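Local coordinates for amidohydrolase (Xanthomonas campestris pv. campestris, PDB 4DZH), which probably deaminates adenosine-type substrates such as 5'-methylthioadenosine, being a zinc-binding amidohydrolase with a TIM-barrel fold, at residues Ala237-Val240 / Ala241-Gln245; Thr267-Thr270 / Glu271-His275; Pro419-Val422 / Gln423-Leu426. One frame throughout, in Å; residues are numbered along the deposited sequence. Where two conformers were deposited one is given.

Interaction 1 of 3, residues Ala237-Val240 / Ala241-Gln245; sequences ADSV and AQYGQ
S239 and Q245 close the C-terminal end of helix 233-243, a worked example of how a helix stops and hands its chain on. The tight part lies around S239. Its hydroxyl, OG, donates to the carbonyl oxygen O of Q245 across 2.7 Å, reaching forward because OG lies anti to the backbone N (chi1 -174°) and beside its own carbonyl carbon. S239 O takes one good bond, from Y243 N at 2.8 Å, and two weak ones from the amides of Q242 and G244. The Y243 side chain lies alongside, with Y243 CB 3.4 Å from S239 O and its ring atom CD2 4.0 Å from S239 OG. G244 is the first residue to leave the helix; its positive phi (76°) turns the chain, while its N bonds weakly to V240 O and its CA-H lies 3.2 Å, measured from G244 CA, from that same V240 O.

Elsewhere the contact is loose. A237, D238 and V240 contribute mainly ordinary helix bonds, for example A241 N to A237 O at 3.0 Å, while the extended Q242 side chain is on the exposed side. V240 CG2 merely skirts Q245 O, and D238 OD1 turns back to bond with Q234. The buried serine thus contrasts with the exposed residues around it.

After a short link the chain enters helix 247-254: S239 touches P247, Y243 makes a cation-pi contact with R250, and Q245 OE1 receives a bond from R253, so that the closing turn of helix 233-243 packs against the next helix.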
# COMPACT_ATOMS: atom_id res chain seq x y z
N ALA A 237 17.29 23.61 -8.94
CA ALA A 237 17.80 24.95 -8.60
C ALA A 237 19.34 24.98 -8.57
O ALA A 237 19.98 25.93 -9.08
CB ALA A 237 17.23 25.39 -7.27
N ASP A 238 19.94 23.95 -7.96
CA ASP A 238 21.39 23.90 -7.86
C ASP A 238 22.00 23.86 -9.27
O ASP A 238 23.09 24.41 -9.53
CB ASP A 238 21.86 22.65 -7.09
CG ASP A 238 21.67 22.77 -5.58
OD1 ASP A 238 21.46 23.89 -5.06
OD2 ASP A 238 21.75 21.70 -4.90
N SER A 239 21.31 23.16 -10.17
CA SER A 239 21.74 23.07 -11.57
C SER A 239 21.72 24.44 -12.26
O SER A 239 22.65 24.78 -13.02
CB SER A 239 20.84 22.14 -12.37
OG SER A 239 21.35 21.99 -13.69
N VAL A 240 20.64 25.18 -12.07
CA VAL A 240 20.57 26.56 -12.57
C VAL A 240 21.71 27.41 -12.03
O VAL A 240 22.30 28.25 -12.77
CB VAL A 240 19.21 27.17 -12.18
CG1 VAL A 240 19.17 28.66 -12.53
CG2 VAL A 240 18.08 26.43 -12.90
N ALA A 241 22.07 27.22 -10.76
CA ALA A 241 23.15 28.02 -10.17
C ALA A 241 24.50 27.69 -10.80
O ALA A 241 25.33 28.59 -11.07
CB ALA A 241 23.22 27.83 -8.65
N GLN A 242 24.73 26.40 -11.04
CA GLN A 242 26.03 25.91 -11.46
C GLN A 242 26.24 25.95 -12.97
O GLN A 242 27.34 26.23 -13.45
CB GLN A 242 26.29 24.49 -10.93
CG GLN A 242 27.78 24.19 -10.74
CD GLN A 242 28.05 22.73 -10.43
OE1 GLN A 242 27.15 21.99 -10.03
NE2 GLN A 242 29.30 22.30 -10.63
N TYR A 243 25.17 25.71 -13.73
CA TYR A 243 25.28 25.47 -15.17
C TYR A 243 24.43 26.45 -15.97
O TYR A 243 24.53 26.48 -17.20
CB TYR A 243 24.85 24.04 -15.51
CG TYR A 243 25.78 22.97 -14.98
CD1 TYR A 243 27.06 22.82 -15.49
CD2 TYR A 243 25.38 22.09 -13.96
CE1 TYR A 243 27.94 21.82 -15.02
CE2 TYR A 243 26.25 21.11 -13.46
CZ TYR A 243 27.53 20.97 -14.00
OH TYR A 243 28.41 20.01 -13.54
N GLY A 244 23.60 27.23 -15.29
CA GLY A 244 22.74 28.20 -15.94
C GLY A 244 21.53 27.61 -16.62
O GLY A 244 20.80 28.32 -17.31
N GLN A 245 21.27 26.32 -16.36
CA GLN A 245 20.35 25.49 -17.14
C GLN A 245 19.67 24.46 -16.22
O GLN A 245 20.31 23.97 -15.29
CB GLN A 245 21.22 24.63 -18.06
CG GLN A 245 21.15 24.98 -19.51
CD GLN A 245 22.02 24.10 -20.37
OE1 GLN A 245 23.04 23.53 -19.92
NE2 GLN A 245 21.63 23.98 -21.62

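Interaction 2 of 3, residues Thr267-Thr270 / Glu271-His275; sequences TQLT and EAEIH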
# COMPACT_ATOMS: atom_id res chain seq x y z
N THR A 267 10.23 14.17 -10.88
CA THR A 267 9.15 14.87 -10.15
C THR A 267 9.01 16.33 -10.54
O THR A 267 7.92 16.90 -10.48
CB THR A 267 9.33 14.84 -8.62
OG1 THR A 267 10.51 15.52 -8.26
CG2 THR A 267 9.39 13.39 -8.07
N GLN A 268 10.13 16.93 -10.90
CA GLN A 268 10.15 18.34 -11.26
C GLN A 268 10.17 18.46 -12.80
O GLN A 268 11.26 18.35 -13.39
CB GLN A 268 11.43 18.96 -10.72
CG GLN A 268 11.71 18.78 -9.23
CD GLN A 268 10.62 19.33 -8.34
OE1 GLN A 268 10.38 20.54 -8.31
NE2 GLN A 268 9.95 18.45 -7.63
N LEU A 269 9.02 18.67 -13.46
CA LEU A 269 8.93 18.60 -14.96
C LEU A 269 8.04 19.65 -15.71
O LEU A 269 6.98 20.00 -15.22
CB LEU A 269 8.42 17.24 -15.44
CG LEU A 269 9.23 15.95 -15.52
CD1 LEU A 269 8.44 14.87 -16.29
CD2 LEU A 269 10.62 16.14 -16.16
N THR A 270 8.45 20.06 -16.93
CA THR A 270 7.59 20.86 -17.82
C THR A 270 6.97 20.08 -18.99
O THR A 270 7.40 18.94 -19.28
CB THR A 270 8.45 21.91 -18.60
OG1 THR A 270 9.30 21.23 -19.56
CG2 THR A 270 9.32 22.75 -17.66
N GLU A 271 6.06 20.73 -19.74
CA GLU A 271 5.44 20.08 -20.91
C GLU A 271 6.43 19.84 -22.05
O GLU A 271 6.49 18.73 -22.62
CB GLU A 271 4.17 20.82 -21.44
CG GLU A 271 2.79 20.35 -20.86
CD GLU A 271 2.26 18.95 -21.34
OE1 GLU A 271 2.13 18.65 -22.58
OE2 GLU A 271 1.91 18.14 -20.44
N ALA A 272 7.19 20.89 -22.39
CA ALA A 272 8.34 20.78 -23.28
C ALA A 272 9.12 19.51 -23.00
O ALA A 272 9.40 18.70 -23.91
CB ALA A 272 9.24 21.99 -23.08
N GLU A 273 9.44 19.31 -21.74
CA GLU A 273 10.20 18.13 -21.32
C GLU A 273 9.48 16.81 -21.59
O GLU A 273 10.11 15.84 -22.10
CB GLU A 273 10.66 18.28 -19.88
CG GLU A 273 11.75 19.33 -19.82
CD GLU A 273 12.06 19.86 -18.44
OE1 GLU A 273 11.24 19.63 -17.55
OE2 GLU A 273 13.14 20.48 -18.27
N ILE A 274 8.16 16.80 -21.38
CA ILE A 274 7.34 15.63 -21.66
C ILE A 274 7.42 15.22 -23.12
O ILE A 274 7.77 14.07 -23.44
CB ILE A 274 5.89 15.80 -21.23
CG1 ILE A 274 5.78 16.05 -19.73
CG2 ILE A 274 5.10 14.57 -21.56
CD1 ILE A 274 4.38 16.19 -19.28
N HIS A 275 7.14 16.18 -23.99
CA HIS A 275 7.24 15.97 -25.43
C HIS A 275 8.68 15.72 -25.89
O HIS A 275 8.92 14.91 -26.81
CB HIS A 275 6.49 17.07 -26.21
CG HIS A 275 5.03 17.08 -25.90
ND1 HIS A 275 4.12 16.30 -26.59
CD2 HIS A 275 4.33 17.68 -24.90
CE1 HIS A 275 2.92 16.46 -26.06
NE2 HIS A 275 3.02 17.29 -25.04
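T270 and E273 form a capping box, here opening helix 271-280, which follows strand 261-265 of the barrel. T270 is the N-cap. E271 is the first helical residue, and its carboxylate is met one turn later by H275. A272 brings its methyl CB to 3.6 Å from T270 OG1.

E273 supplies the other half of the box. E273 N donates to T270 OG1 at 2.9 Å, with OG1 brought between the backbone N and the carbonyl carbon of T270 by chi1 of 69°. In return the extended E273 side chain, crossing that of T270, lets E273 OE1 accept from T270 N at 2.9 Å in an almost straight bond (167°), the oxygen being met on its anti side, 32° out of the carboxylate plane. E273 OE2 forms a salt bridge with R246, so both carboxylate oxygens are engaged, and L269 CD2 lies 3.8 Å from E273 OE1. I274 then begins the regular pattern, I274 N bonding to T270 O at 3.1 Å while I274 CG1 passes 3.3 Å from that same T270 O; beyond, I274 packs on A303 and L304.

Finally, H275 NE2 donates to E271 OE1 at 2.9 Å, nearly along the C-O axis of the acceptor, which sits in the plane of the imidazole ring.

Interaction 3 of 3, residues Pro419-Val422 / Gln423-Leu426; sequences PKLV and QREL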
# COMPACT_ATOMS: atom_id res chain seq x y z
N PRO A 419 10.74 -22.85 -12.17
CA PRO A 419 9.99 -22.50 -10.94
C PRO A 419 10.88 -21.85 -9.91
O PRO A 419 11.93 -22.42 -9.56
CB PRO A 419 9.53 -23.86 -10.39
CG PRO A 419 9.74 -24.84 -11.50
CD PRO A 419 10.81 -24.30 -12.42
N LYS A 420 10.47 -20.67 -9.41
CA LYS A 420 11.21 -19.94 -8.39
C LYS A 420 10.47 -19.92 -7.10
O LYS A 420 11.09 -19.88 -6.02
CB LYS A 420 11.39 -18.48 -8.81
CG LYS A 420 11.85 -18.32 -10.25
CD LYS A 420 13.06 -19.12 -10.48
CE LYS A 420 14.17 -18.82 -9.52
NZ LYS A 420 15.36 -19.65 -9.85
N LEU A 421 9.15 -19.88 -7.20
CA LEU A 421 8.26 -19.86 -6.02
C LEU A 421 7.21 -20.86 -6.37
O LEU A 421 6.58 -20.76 -7.43
CB LEU A 421 7.63 -18.45 -5.80
CG LEU A 421 6.83 -18.33 -4.47
CD1 LEU A 421 7.81 -18.11 -3.33
CD2 LEU A 421 5.78 -17.24 -4.58
N VAL A 422 7.02 -21.84 -5.48
CA VAL A 422 6.05 -22.91 -5.70
C VAL A 422 5.17 -23.01 -4.45
O VAL A 422 5.69 -23.41 -3.40
CB VAL A 422 6.78 -24.23 -5.91
CG1 VAL A 422 5.79 -25.42 -5.86
CG2 VAL A 422 7.60 -24.21 -7.25
N GLN A 423 3.89 -22.68 -4.58
CA GLN A 423 2.95 -22.61 -3.47
C GLN A 423 3.56 -21.84 -2.30
O GLN A 423 3.64 -22.35 -1.15
CB GLN A 423 2.48 -24.03 -3.03
CG GLN A 423 1.61 -24.74 -4.10
CD GLN A 423 1.57 -26.28 -3.95
OE1 GLN A 423 2.45 -26.89 -3.32
NE2 GLN A 423 0.55 -26.92 -4.55
N ARG A 424 4.00 -20.61 -2.60
CA ARG A 424 4.63 -19.69 -1.65
C ARG A 424 5.97 -20.14 -1.11
O ARG A 424 6.55 -19.45 -0.27
CB ARG A 424 3.70 -19.41 -0.46
CG ARG A 424 2.36 -18.83 -0.84
CD ARG A 424 2.42 -17.31 -1.10
NE ARG A 424 3.00 -16.49 -0.04
CZ ARG A 424 3.67 -15.37 -0.30
NH1 ARG A 424 3.80 -14.97 -1.56
NH2 ARG A 424 4.20 -14.65 0.69
N GLU A 425 6.46 -21.30 -1.57
CA GLU A 425 7.77 -21.78 -1.11
C GLU A 425 8.87 -21.34 -2.08
O GLU A 425 8.77 -21.62 -3.28
CB GLU A 425 7.78 -23.31 -0.90
CG GLU A 425 9.10 -23.80 -0.23
CD GLU A 425 9.14 -25.31 0.07
OE1 GLU A 425 8.12 -25.99 -0.18
OE2 GLU A 425 10.19 -25.80 0.56
N LEU A 426 9.95 -20.75 -1.57
CA LEU A 426 11.09 -20.38 -2.40
C LEU A 426 11.99 -21.58 -2.68
O LEU A 426 12.39 -22.28 -1.76
CB LEU A 426 11.92 -19.30 -1.71
CG LEU A 426 11.40 -17.86 -1.79
CD1 LEU A 426 12.27 -17.06 -0.88
CD2 LEU A 426 11.49 -17.38 -3.25
O HOH W 1 6.24 -25.78 -2.32
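V422 and E425 exchange two backbone hydrogen bonds that define a tight beta hairpin. V422 N donates to E425 O over 2.8 Å in a nearly straight bond (168°), and E425 N returns a bond to V422 O at 2.9 Å, the donor standing well above the carbonyl plane. A water adds to this second oxygen, donating to V422 O at 2.7 Å and to E425 OE1 at 2.9 Å, and so links the strand carbonyl to the side chain across from it. The extended E425 chain, its CG anti to the backbone N (chi1 -172°), carries that carboxylate out to the water.

Q423 and R424 fill the type I' turn, both with positive phi. Q423 N bonds to D412 OD1, which ties the turn to strand 410-415. Just before the turn, K420 and L421 both face V413, making a classic beta bulge where the chain bends.

Outward from the bonds comes packing. L421 and L426 make the non-hydrogen-bonded pair and lie on one face of the hairpin, where L421 CD1 meets L426 CD2 at 3.8 Å and comes within 3.5 Å of R424 C. L421 CA makes a CA-H...O contact with E425 O at 3.3 Å. L426 carries this apolar face onto A126 and L129 of helix 114-130, and L421 touches V410 and V413.

The chemistry is thus divided: the two leucines are buried, L426 against the helix and L421 against strand 410-415, whereas the side chains of V422 and E425 lie on the other face, the carboxylate of E425 joined to V422 O through the water. The short reversal is therefore held both by its own backbone and by apolar cover.

In the fold
The three contacts come in series along the chain and are all local. Interactions 1 and 2 stand on the same side of the chain's centre, their centres about 17 Å apart. The first closes helix 233-243, after barrel strand 225-229; the second opens helix 271-280, after strand 261-265, and both reach helix 247-254 between them. In interaction 2, the side chain of Q268 is about 13 Å from a bound zinc ion. Interaction 3 lies on the opposite side, its centre about 42 Å from that of interaction 2, in a hairpin extending the sheet of strands 410-415 and 381-385. Two contacts thus end or start helices that follow barrel strands, the third shapes a distant hairpin, and none supplies a metal ligand.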